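Local atomic coordinates of SAM-dependent O-methyltransferase (Thermotoga maritima, PDB entry 1O54), a protein that probably methylates N1 of adenosine 58 in tRNA, with S-adenosyl-L-methionine as the methyl donor. Residues L108-T119 against F177-D188; S123-R132 against N156-V166. All blocks are in the same frame, centred on the assembly; numbering follows the deposited sequence.

Contact 1: residues L108-T119 against F177-D188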
loop_
_atom_site.group_PDB
_atom_site.type_symbol
_atom_site.label_atom_id
_atom_site.label_comp_id
_atom_site.label_asym_id
_atom_site.label_seq_id
_atom_site.Cartn_x
_atom_site.Cartn_y
_atom_site.Cartn_z
ATOM N N LEU A 108 -18.661 -12.974 -3.096
ATOM C CA LEU A 108 -19.610 -14.103 -2.913
ATOM C C LEU A 108 -20.910 -13.980 -3.744
ATOM O O LEU A 108 -21.731 -14.926 -3.781
ATOM C CB LEU A 108 -19.958 -14.268 -1.439
ATOM C CG LEU A 108 -18.844 -14.753 -0.520
ATOM C CD1 LEU A 108 -19.297 -14.867 0.890
ATOM C CD2 LEU A 108 -18.274 -16.113 -0.990
ATOM N N ASP A 109 -21.059 -12.858 -4.449
ATOM C CA ASP A 109 -22.195 -12.596 -5.339
ATOM C C ASP A 109 -23.527 -12.698 -4.601
ATOM O O ASP A 109 -24.533 -13.122 -5.194
ATOM C CB ASP A 109 -22.183 -13.534 -6.543
ATOM C CG ASP A 109 -23.046 -13.022 -7.692
ATOM O OD1 ASP A 109 -23.011 -11.805 -8.022
ATOM O OD2 ASP A 109 -23.769 -13.807 -8.321
ATOM N N VAL A 110 -23.538 -12.316 -3.321
ATOM C CA VAL A 110 -24.751 -12.430 -2.508
ATOM C C VAL A 110 -25.829 -11.500 -3.087
ATOM O O VAL A 110 -25.596 -10.309 -3.300
ATOM C CB VAL A 110 -24.526 -12.149 -1.009
ATOM C CG1 VAL A 110 -25.778 -12.387 -0.232
ATOM C CG2 VAL A 110 -23.359 -12.973 -0.463
ATOM N N LYS A 111 -26.992 -12.087 -3.353
ATOM C CA LYS A 111 -28.050 -11.402 -4.073
ATOM C C LYS A 111 -29.414 -11.897 -3.621
ATOM O O LYS A 111 -29.545 -12.859 -2.864
ATOM C CB LYS A 111 -27.881 -11.648 -5.558
ATOM C CG LYS A 111 -28.129 -13.066 -5.942
ATOM C CD LYS A 111 -27.710 -13.391 -7.373
ATOM C CE LYS A 111 -28.356 -14.728 -7.803
ATOM N NZ LYS A 111 -27.936 -15.959 -7.051
ATOM N N GLU A 112 -30.431 -11.175 -4.081
ATOM C CA GLU A 112 -31.829 -11.420 -3.688
ATOM C C GLU A 112 -32.161 -12.886 -3.773
ATOM O O GLU A 112 -31.997 -13.518 -4.826
ATOM C CB GLU A 112 -32.773 -10.613 -4.593
ATOM C CG GLU A 112 -34.246 -10.709 -4.199
ATOM C CD GLU A 112 -34.603 -9.984 -2.927
ATOM O OE1 GLU A 112 -35.354 -10.579 -2.089
ATOM O OE2 GLU A 112 -34.162 -8.823 -2.756
ATOM N N GLY A 113 -32.707 -13.415 -2.690
ATOM C CA GLY A 113 -33.164 -14.798 -2.644
ATOM C C GLY A 113 -32.115 -15.849 -2.314
ATOM O O GLY A 113 -32.448 -17.031 -2.183
ATOM N N ASP A 114 -30.854 -15.463 -2.223
ATOM C CA ASP A 114 -29.793 -16.390 -1.916
ATOM C C ASP A 114 -29.957 -16.997 -0.519
ATOM O O ASP A 114 -30.495 -16.366 0.414
ATOM C CB ASP A 114 -28.421 -15.755 -1.962
ATOM C CG ASP A 114 -27.817 -15.673 -3.340
ATOM O OD1 ASP A 114 -28.411 -16.209 -4.324
ATOM O OD2 ASP A 114 -26.724 -15.050 -3.488
ATOM N N ARG A 115 -29.522 -18.237 -0.426
ATOM C CA ARG A 115 -29.362 -18.947 0.836
ATOM C C ARG A 115 -27.850 -18.984 1.130
ATOM O O ARG A 115 -27.053 -19.487 0.310
ATOM C CB ARG A 115 -29.919 -20.369 0.724
ATOM C CG ARG A 115 -31.454 -20.370 0.590
ATOM C CD ARG A 115 -32.055 -21.677 0.035
ATOM N NE ARG A 115 -31.833 -22.791 0.957
ATOM C CZ ARG A 115 -30.951 -23.788 0.777
ATOM N NH1 ARG A 115 -30.171 -23.836 -0.289
ATOM N NH2 ARG A 115 -30.881 -24.762 1.661
ATOM N N ILE A 116 -27.483 -18.478 2.299
ATOM C CA ILE A 116 -26.094 -18.237 2.655
ATOM C C ILE A 116 -25.828 -18.853 4.037
ATOM O O ILE A 116 -26.643 -18.666 4.946
ATOM C CB ILE A 116 -25.845 -16.721 2.783
ATOM C CG1 ILE A 116 -26.184 -15.978 1.488
ATOM C CG2 ILE A 116 -24.399 -16.471 3.243
ATOM C CD1 ILE A 116 -25.353 -16.332 0.339
ATOM N N ILE A 117 -24.708 -19.543 4.200
ATOM C CA ILE A 117 -24.271 -20.016 5.524
ATOM C C ILE A 117 -23.212 -19.029 6.022
ATOM O O ILE A 117 -22.302 -18.663 5.281
ATOM C CB ILE A 117 -23.738 -21.455 5.458
ATOM C CG1 ILE A 117 -24.920 -22.434 5.273
ATOM C CG2 ILE A 117 -22.920 -21.832 6.677
ATOM C CD1 ILE A 117 -24.505 -23.823 4.919
ATOM N N ASP A 118 -23.309 -18.665 7.290
ATOM C CA ASP A 118 -22.337 -17.795 7.957
ATOM C C ASP A 118 -21.939 -18.471 9.260
ATOM O O ASP A 118 -22.785 -18.829 10.065
ATOM C CB ASP A 118 -23.022 -16.468 8.252
ATOM C CG ASP A 118 -22.129 -15.479 8.969
ATOM O OD1 ASP A 118 -22.608 -14.810 9.935
ATOM O OD2 ASP A 118 -20.932 -15.325 8.658
ATOM N N THR A 119 -20.648 -18.673 9.486
ATOM C CA THR A 119 -20.219 -19.235 10.761
ATOM C C THR A 119 -18.741 -18.939 11.026
ATOM O O THR A 119 -17.979 -18.999 10.091
ATOM C CB THR A 119 -20.464 -20.746 10.763
ATOM O OG1 THR A 119 -20.289 -21.281 12.095
ATOM C CG2 THR A 119 -19.511 -21.533 9.868
ATOM N N PHE A 177 -23.311 -28.948 8.208
ATOM C CA PHE A 177 -24.442 -28.061 8.103
ATOM C C PHE A 177 -25.700 -28.817 7.696
ATOM O O PHE A 177 -25.625 -29.850 6.997
ATOM C CB PHE A 177 -24.116 -26.961 7.088
ATOM C CG PHE A 177 -22.861 -26.213 7.422
ATOM C CD1 PHE A 177 -21.679 -26.489 6.778
ATOM C CD2 PHE A 177 -22.862 -25.247 8.420
ATOM C CE1 PHE A 177 -20.512 -25.811 7.105
ATOM C CE2 PHE A 177 -21.691 -24.599 8.772
ATOM C CZ PHE A 177 -20.521 -24.862 8.101
ATOM N N ASP A 178 -26.860 -28.326 8.120
ATOM C CA ASP A 178 -28.113 -28.956 7.754
ATOM C C ASP A 178 -28.512 -28.685 6.303
ATOM O O ASP A 178 -29.251 -29.491 5.701
ATOM C CB ASP A 178 -29.250 -28.445 8.629
ATOM C CG ASP A 178 -29.069 -28.778 10.083
ATOM O OD1 ASP A 178 -28.395 -29.788 10.410
ATOM O OD2 ASP A 178 -29.598 -28.088 10.981
ATOM N N GLU A 179 -28.070 -27.549 5.783
ATOM C CA GLU A 179 -28.510 -27.054 4.491
ATOM C C GLU A 179 -27.610 -27.616 3.397
ATOM O O GLU A 179 -26.387 -27.761 3.584
ATOM C CB GLU A 179 -28.457 -25.540 4.433
ATOM C CG GLU A 179 -29.331 -24.828 5.444
ATOM C CD GLU A 179 -28.784 -24.875 6.872
ATOM O OE1 GLU A 179 -27.556 -25.033 7.077
ATOM O OE2 GLU A 179 -29.603 -24.714 7.790
ATOM N N LYS A 180 -28.225 -27.895 2.243
ATOM C CA LYS A 180 -27.513 -28.246 1.038
ATOM C C LYS A 180 -27.823 -27.251 -0.059
ATOM O O LYS A 180 -28.818 -26.516 -0.026
ATOM C CB LYS A 180 -27.922 -29.642 0.548
ATOM C CG LYS A 180 -27.605 -30.757 1.505
ATOM C CD LYS A 180 -26.118 -31.003 1.610
ATOM C CE LYS A 180 -25.826 -32.374 2.258
ATOM N NZ LYS A 180 -24.801 -32.340 3.349
ATOM N N ASP A 181 -26.944 -27.257 -1.039
ATOM C CA ASP A 181 -27.072 -26.452 -2.205
ATOM C C ASP A 181 -27.167 -24.962 -1.902
ATOM O O ASP A 181 -27.832 -24.232 -2.633
ATOM C CB ASP A 181 -28.259 -26.919 -3.019
ATOM C CG ASP A 181 -28.024 -28.285 -3.629
ATOM O OD1 ASP A 181 -28.931 -29.103 -3.541
ATOM O OD2 ASP A 181 -26.953 -28.570 -4.194
ATOM N N VAL A 182 -26.467 -24.509 -0.857
ATOM C CA VAL A 182 -26.488 -23.078 -0.545
ATOM C C VAL A 182 -25.678 -22.300 -1.591
ATOM O O VAL A 182 -24.767 -22.853 -2.248
ATOM C CB VAL A 182 -26.059 -22.741 0.908
ATOM C CG1 VAL A 182 -26.869 -23.527 1.908
ATOM C CG2 VAL A 182 -24.550 -22.921 1.104
ATOM N N ASP A 183 -26.028 -21.035 -1.769
ATOM C CA ASP A 183 -25.433 -20.231 -2.832
ATOM C C ASP A 183 -23.996 -19.817 -2.522
ATOM O O ASP A 183 -23.151 -19.747 -3.421
ATOM C CB ASP A 183 -26.290 -19.025 -3.067
ATOM C CG ASP A 183 -27.653 -19.409 -3.574
ATOM O OD1 ASP A 183 -27.744 -19.703 -4.784
ATOM O OD2 ASP A 183 -28.651 -19.492 -2.833
ATOM N N ALA A 184 -23.745 -19.518 -1.249
ATOM C CA ALA A 184 -22.424 -19.065 -0.804
ATOM C C ALA A 184 -22.277 -19.344 0.686
ATOM O O ALA A 184 -23.277 -19.541 1.392
ATOM C CB ALA A 184 -22.227 -17.610 -1.070
ATOM N N LEU A 185 -21.036 -19.322 1.151
ATOM C CA LEU A 185 -20.718 -19.654 2.510
ATOM C C LEU A 185 -19.546 -18.814 2.948
ATOM O O LEU A 185 -18.532 -18.731 2.263
ATOM C CB LEU A 185 -20.401 -21.145 2.628
ATOM C CG LEU A 185 -20.227 -21.713 4.043
ATOM C CD1 LEU A 185 -20.608 -23.160 4.071
ATOM C CD2 LEU A 185 -18.808 -21.479 4.546
ATOM N N PHE A 186 -19.690 -18.197 4.108
ATOM C CA PHE A 186 -18.590 -17.440 4.733
ATOM C C PHE A 186 -18.204 -18.119 6.043
ATOM O O PHE A 186 -19.057 -18.393 6.916
ATOM C CB PHE A 186 -19.000 -16.011 5.051
ATOM C CG PHE A 186 -17.896 -15.219 5.663
ATOM C CD1 PHE A 186 -16.774 -14.870 4.889
ATOM C CD2 PHE A 186 -17.922 -14.861 6.995
ATOM C CE1 PHE A 186 -15.714 -14.150 5.461
ATOM C CE2 PHE A 186 -16.877 -14.133 7.567
ATOM C CZ PHE A 186 -15.763 -13.799 6.800
ATOM N N LEU A 187 -16.899 -18.332 6.196
ATOM C CA LEU A 187 -16.354 -19.078 7.302
ATOM C C LEU A 187 -15.384 -18.171 8.057
ATOM O O LEU A 187 -14.458 -17.618 7.458
ATOM C CB LEU A 187 -15.597 -20.278 6.787
ATOM C CG LEU A 187 -14.927 -21.179 7.836
ATOM C CD1 LEU A 187 -15.919 -21.859 8.742
ATOM C CD2 LEU A 187 -14.071 -22.211 7.091
ATOM N N ASP A 188 -15.595 -18.031 9.374
ATOM C CA ASP A 188 -14.706 -17.240 10.177
ATOM C C ASP A 188 -14.607 -17.948 11.529
ATOM O O ASP A 188 -15.485 -17.800 12.393
ATOM C CB ASP A 188 -15.241 -15.849 10.347
ATOM C CG ASP A 188 -14.280 -14.914 11.067
ATOM O OD1 ASP A 188 -13.220 -15.341 11.534
ATOM O OD2 ASP A 188 -14.566 -13.710 11.225
HETATM O O HOH W 1 -31.666 -19.582 -3.025
HETATM O O HOH W 2 -29.743 -22.151 -2.552
#
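Strand 115-119 runs parallel to strand 184-187 in the buried central sheet, and the two pair through a regular ladder from Ile117 N to Ala184 O up to Asp188 N on Thr119 O (2.7 Å). At the N-terminal end of the strands Asp183 closes the pairing with both backbone and side chain. Its N donates to Arg115 O, while its OD2 takes Arg115 N at 2.9 Å, nearly straight (173°) and on the anti side of the carboxylate. Arg115, bent at chi3 (65°), swings its guanidinium end-on to Lys180 O, which NH1 (3.0 Å) and NH2 both grip. The carboxylates of Asp114 and Asp183 stack with planes 18° apart, Asp114 OD1 lying 3.6 Å from Asp183 OD1; Lys111 NZ on Asp114 OD1, with Lys204 of the same chain and Lys15 of a second subunit, both salt-bridged to Asp183 OD1, probably offset the like charges. Replacing Asp114 by alanine removes the acceptor of Lys111 N and NZ, and would probably leave that ammonium without its mate and the Lys111-Asp114 turn less firmly held. On the sheet face carrying Ile117 and Thr119, Ile117 CG2 sits over the Phe177 ring as a CH-pi contact, 4.0 Å from its centroid, and Thr119 CG2 meets the ring edge. Parallel neighbours of this kind, ending at Asp188, predicted to bind S-adenosyl-L-methionine, are typical of the Rossmann-like class I methyltransferase fold.

Contact 2: residues S123-R132 against N156-V166; sequences SGAMCAVLAR and NLTKWGLIERV
The indole of Trp160 meets helix 125-132 with its six-membered ring: Gly124 O lies at the ring edge, in plane, 3.8 Å from CZ3, and Ala128 CB approaches CE3 obliquely at 3.6 Å. One face of the indole is covered from its own segment, by Asn156 O and Leu157 N, both offset toward the rim. The amide of Asn156 and the guanidinium of Arg165 work through their edges instead, each pointing an N-H at a backbone carbonyl. This is the packing of neighbouring helices on one side of a Rossmann-like sheet, here the helix after strand 115-119 and the end of helix 147-159 with the turn that follows it. Small residues let the segments come close. Gly124 stands at the N-cap with a positive phi (89°), where a CB would press on the carbonyl O of Ser123, and Ala128 and Ala131 offer only methyls. Leu162 reaches into this surface, CD1 against Ala128 and CD2 on Arg132 CG (3.8 Å). SG of Cys127 stands anti to the backbone N (chi1 -164°), which brings it to 3.6 Å from Val166 CG1 and also near Leu157 CD1. Helix 147-159 ends in a Schellman motif at Gly161, and water 3 joins Trp160 O to Arg132 NE. Beyond that water, Arg132 NH1 forms a salt bridge with Asp109 of a second subunit, and Arg165 NH2 another with its Glu112, tying the helix pair to the oligomer. Just ahead of helix 125-134, Ser123 O accepts from Asn156 ND2, near the C-terminal end of helix 147-159, on a lone pair and in both planes (2.8 Å, 176°). Farther along, the extended Arg165 chain passes its CD close to Ala131 O and ends with NH1 on that same oxygen, 3.0 Å away and in the guanidinium plane.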
loop_
_atom_site.group_PDB
_atom_site.type_symbol
_atom_site.label_atom_id
_atom_site.label_comp_id
_atom_site.label_asym_id
_atom_site.label_seq_id
_atom_site.Cartn_x
_atom_site.Cartn_y
_atom_site.Cartn_z
ATOM N N SER A 123 -20.424 -10.851 16.924
ATOM C CA SER A 123 -21.328 -9.720 17.111
ATOM C C SER A 123 -22.406 -9.604 16.025
ATOM O O SER A 123 -23.358 -8.858 16.161
ATOM C CB SER A 123 -20.510 -8.432 17.082
ATOM O OG SER A 123 -20.149 -8.140 15.728
ATOM N N GLY A 124 -22.251 -10.349 14.931
ATOM C CA GLY A 124 -23.183 -10.266 13.826
ATOM C C GLY A 124 -22.840 -9.232 12.786
ATOM O O GLY A 124 -23.658 -8.989 11.880
ATOM N N ALA A 125 -21.637 -8.634 12.862
ATOM C CA ALA A 125 -21.294 -7.546 11.927
ATOM C C ALA A 125 -21.280 -8.036 10.472
ATOM O O ALA A 125 -21.950 -7.462 9.585
ATOM C CB ALA A 125 -19.961 -6.903 12.296
ATOM N N MET A 126 -20.551 -9.107 10.187
ATOM C CA MET A 126 -20.530 -9.663 8.831
ATOM C C MET A 126 -21.910 -10.240 8.471
ATOM O O MET A 126 -22.371 -10.137 7.341
ATOM C CB MET A 126 -19.479 -10.733 8.710
ATOM C CG MET A 126 -19.495 -11.516 7.462
ATOM S SD MET A 126 -18.963 -10.384 6.106
ATOM C CE MET A 126 -19.238 -11.256 4.711
ATOM N N CYS A 127 -22.510 -10.900 9.457
ATOM C CA CYS A 127 -23.880 -11.442 9.332
ATOM C C CYS A 127 -24.862 -10.391 8.804
ATOM O O CYS A 127 -25.633 -10.632 7.854
ATOM C CB CYS A 127 -24.359 -12.047 10.635
ATOM S SG CYS A 127 -25.794 -13.099 10.308
ATOM N N ALA A 128 -24.772 -9.196 9.368
ATOM C CA ALA A 128 -25.615 -8.093 8.925
ATOM C C ALA A 128 -25.415 -7.715 7.478
ATOM O O ALA A 128 -26.390 -7.417 6.766
ATOM C CB ALA A 128 -25.370 -6.878 9.834
ATOM N N VAL A 129 -24.161 -7.676 7.036
ATOM C CA VAL A 129 -23.864 -7.344 5.657
ATOM C C VAL A 129 -24.498 -8.385 4.708
ATOM O O VAL A 129 -25.111 -8.055 3.663
ATOM C CB VAL A 129 -22.330 -7.256 5.426
ATOM C CG1 VAL A 129 -21.997 -7.105 3.971
ATOM C CG2 VAL A 129 -21.785 -6.092 6.242
ATOM N N LEU A 130 -24.335 -9.657 5.062
ATOM C CA LEU A 130 -24.899 -10.746 4.279
ATOM C C LEU A 130 -26.430 -10.645 4.279
ATOM O O LEU A 130 -27.055 -10.878 3.245
ATOM C CB LEU A 130 -24.435 -12.097 4.870
ATOM C CG LEU A 130 -22.909 -12.349 4.778
ATOM C CD1 LEU A 130 -22.528 -13.612 5.574
ATOM C CD2 LEU A 130 -22.420 -12.443 3.332
ATOM N N ALA A 131 -27.007 -10.359 5.444
ATOM C CA ALA A 131 -28.487 -10.233 5.578
ATOM C C ALA A 131 -29.022 -9.131 4.656
ATOM O O ALA A 131 -30.042 -9.312 4.004
ATOM C CB ALA A 131 -28.878 -9.944 7.000
ATOM N N ARG A 132 -28.356 -7.982 4.606
ATOM C CA ARG A 132 -28.793 -6.920 3.697
ATOM C C ARG A 132 -28.761 -7.422 2.265
ATOM O O ARG A 132 -29.711 -7.172 1.484
ATOM C CB ARG A 132 -27.928 -5.683 3.831
ATOM C CG ARG A 132 -28.253 -4.871 5.031
ATOM C CD ARG A 132 -27.647 -3.504 4.937
ATOM N NE ARG A 132 -28.213 -2.620 5.930
ATOM C CZ ARG A 132 -27.771 -1.378 6.120
ATOM N NH1 ARG A 132 -26.791 -0.914 5.386
ATOM N NH2 ARG A 132 -28.342 -0.619 7.025
ATOM N N ASN A 156 -28.247 -7.449 18.223
ATOM C CA ASN A 156 -27.760 -6.507 17.189
ATOM C C ASN A 156 -28.576 -6.558 15.914
ATOM O O ASN A 156 -29.046 -5.527 15.427
ATOM C CB ASN A 156 -26.286 -6.767 16.886
ATOM C CG ASN A 156 -25.350 -6.298 17.984
ATOM O OD1 ASN A 156 -25.703 -5.437 18.806
ATOM N ND2 ASN A 156 -24.148 -6.871 18.019
ATOM N N LEU A 157 -28.743 -7.761 15.330
ATOM C CA LEU A 157 -29.526 -7.910 14.116
ATOM C C LEU A 157 -30.955 -7.408 14.275
ATOM O O LEU A 157 -31.518 -6.888 13.343
ATOM C CB LEU A 157 -29.507 -9.354 13.588
ATOM C CG LEU A 157 -28.120 -9.777 13.098
ATOM C CD1 LEU A 157 -28.031 -11.306 13.083
ATOM C CD2 LEU A 157 -27.760 -9.253 11.717
ATOM N N THR A 158 -31.542 -7.582 15.452
ATOM C CA THR A 158 -32.899 -7.075 15.701
ATOM C C THR A 158 -32.925 -5.522 15.656
ATOM O O THR A 158 -33.746 -4.911 14.943
ATOM C CB THR A 158 -33.409 -7.623 17.045
ATOM O OG1 THR A 158 -33.529 -9.060 16.965
ATOM C CG2 THR A 158 -34.799 -7.119 17.342
ATOM N N LYS A 159 -31.994 -4.918 16.383
ATOM C CA LYS A 159 -31.816 -3.463 16.419
ATOM C C LYS A 159 -31.566 -2.917 15.009
ATOM O O LYS A 159 -32.014 -1.825 14.692
ATOM C CB LYS A 159 -30.639 -3.069 17.323
ATOM C CG LYS A 159 -30.802 -3.308 18.813
ATOM C CD LYS A 159 -29.497 -2.955 19.560
ATOM C CE LYS A 159 -29.587 -3.212 21.079
ATOM N NZ LYS A 159 -28.260 -3.060 21.771
ATOM N N TRP A 160 -30.873 -3.692 14.160
ATOM C CA TRP A 160 -30.454 -3.221 12.848
ATOM C C TRP A 160 -31.472 -3.548 11.760
ATOM O O TRP A 160 -31.212 -3.287 10.582
ATOM C CB TRP A 160 -29.063 -3.764 12.456
ATOM C CG TRP A 160 -27.971 -3.423 13.404
ATOM C CD1 TRP A 160 -27.948 -2.391 14.324
ATOM C CD2 TRP A 160 -26.743 -4.125 13.571
ATOM N NE1 TRP A 160 -26.784 -2.425 15.048
ATOM C CE2 TRP A 160 -26.021 -3.485 14.607
ATOM C CE3 TRP A 160 -26.174 -5.261 12.960
ATOM C CZ2 TRP A 160 -24.769 -3.922 15.036
ATOM C CZ3 TRP A 160 -24.920 -5.698 13.395
ATOM C CH2 TRP A 160 -24.232 -5.027 14.413
ATOM N N GLY A 161 -32.615 -4.124 12.156
ATOM C CA GLY A 161 -33.735 -4.380 11.243
ATOM C C GLY A 161 -33.538 -5.540 10.289
ATOM O O GLY A 161 -34.152 -5.602 9.212
ATOM N N LEU A 162 -32.697 -6.473 10.696
ATOM C CA LEU A 162 -32.285 -7.575 9.825
ATOM C C LEU A 162 -32.568 -8.987 10.365
ATOM O O LEU A 162 -32.378 -9.985 9.661
ATOM C CB LEU A 162 -30.803 -7.416 9.555
ATOM C CG LEU A 162 -30.460 -6.160 8.729
ATOM C CD1 LEU A 162 -28.953 -5.890 8.858
ATOM C CD2 LEU A 162 -30.890 -6.327 7.290
ATOM N N ILE A 163 -33.077 -9.097 11.581
ATOM C CA ILE A 163 -33.261 -10.437 12.183
ATOM C C ILE A 163 -34.201 -11.375 11.430
ATOM O O ILE A 163 -34.007 -12.594 11.441
ATOM C CB ILE A 163 -33.668 -10.305 13.659
ATOM C CG1 ILE A 163 -33.575 -11.660 14.368
ATOM C CG2 ILE A 163 -35.084 -9.739 13.786
ATOM C CD1 ILE A 163 -32.204 -12.233 14.406
ATOM N N GLU A 164 -35.219 -10.834 10.759
ATOM C CA GLU A 164 -36.126 -11.647 9.963
ATOM C C GLU A 164 -35.421 -12.398 8.837
ATOM O O GLU A 164 -35.951 -13.381 8.322
ATOM C CB GLU A 164 -37.244 -10.795 9.365
ATOM C CG GLU A 164 -38.189 -10.204 10.391
ATOM C CD GLU A 164 -37.656 -8.983 11.110
ATOM O OE1 GLU A 164 -36.602 -8.415 10.692
ATOM O OE2 GLU A 164 -38.327 -8.584 12.115
ATOM N N ARG A 165 -34.218 -11.949 8.468
ATOM C CA ARG A 165 -33.467 -12.559 7.371
ATOM C C ARG A 165 -32.398 -13.545 7.827
ATOM O O ARG A 165 -31.720 -14.147 6.989
ATOM C CB ARG A 165 -32.791 -11.467 6.541
ATOM C CG ARG A 165 -33.726 -10.430 5.966
ATOM C CD ARG A 165 -32.998 -9.405 5.178
ATOM N NE ARG A 165 -33.921 -8.430 4.598
ATOM C CZ ARG A 165 -33.590 -7.593 3.626
ATOM N NH1 ARG A 165 -32.354 -7.587 3.135
ATOM N NH2 ARG A 165 -34.514 -6.773 3.149
ATOM N N VAL A 166 -32.298 -13.781 9.133
ATOM C CA VAL A 166 -31.227 -14.578 9.693
ATOM C C VAL A 166 -31.798 -15.608 10.643
ATOM O O VAL A 166 -32.555 -15.277 11.557
ATOM C CB VAL A 166 -30.191 -13.716 10.454
ATOM C CG1 VAL A 166 -29.038 -14.548 10.959
ATOM C CG2 VAL A 166 -29.677 -12.594 9.533
HETATM O O HOH W 3 -30.500 -2.620 7.805
#

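In the fold
Both contacts are largely buried, yet they occupy successive layers of one domain. Contact 1 is a strand pair within the sheet, held by backbone ladder bonds and a charged cluster at its N-terminal end; contact 2 is the helical layer beside it, held mainly by apolar side chains, with single side-chain bonds to carbonyls at its two ends. Strand 115-119 leads directly into helix 125-134, and the layers meet where Asp118 OD1 packs 3.3 Å from Cys127 CB and where Phe186 touches Met126. Each also reaches the subunit boundary: Asp109 and Glu112 of 108-119 pair across it with Arg132 and Arg165 of 123-132 and 156-166, so the contacts of two copies complete each other.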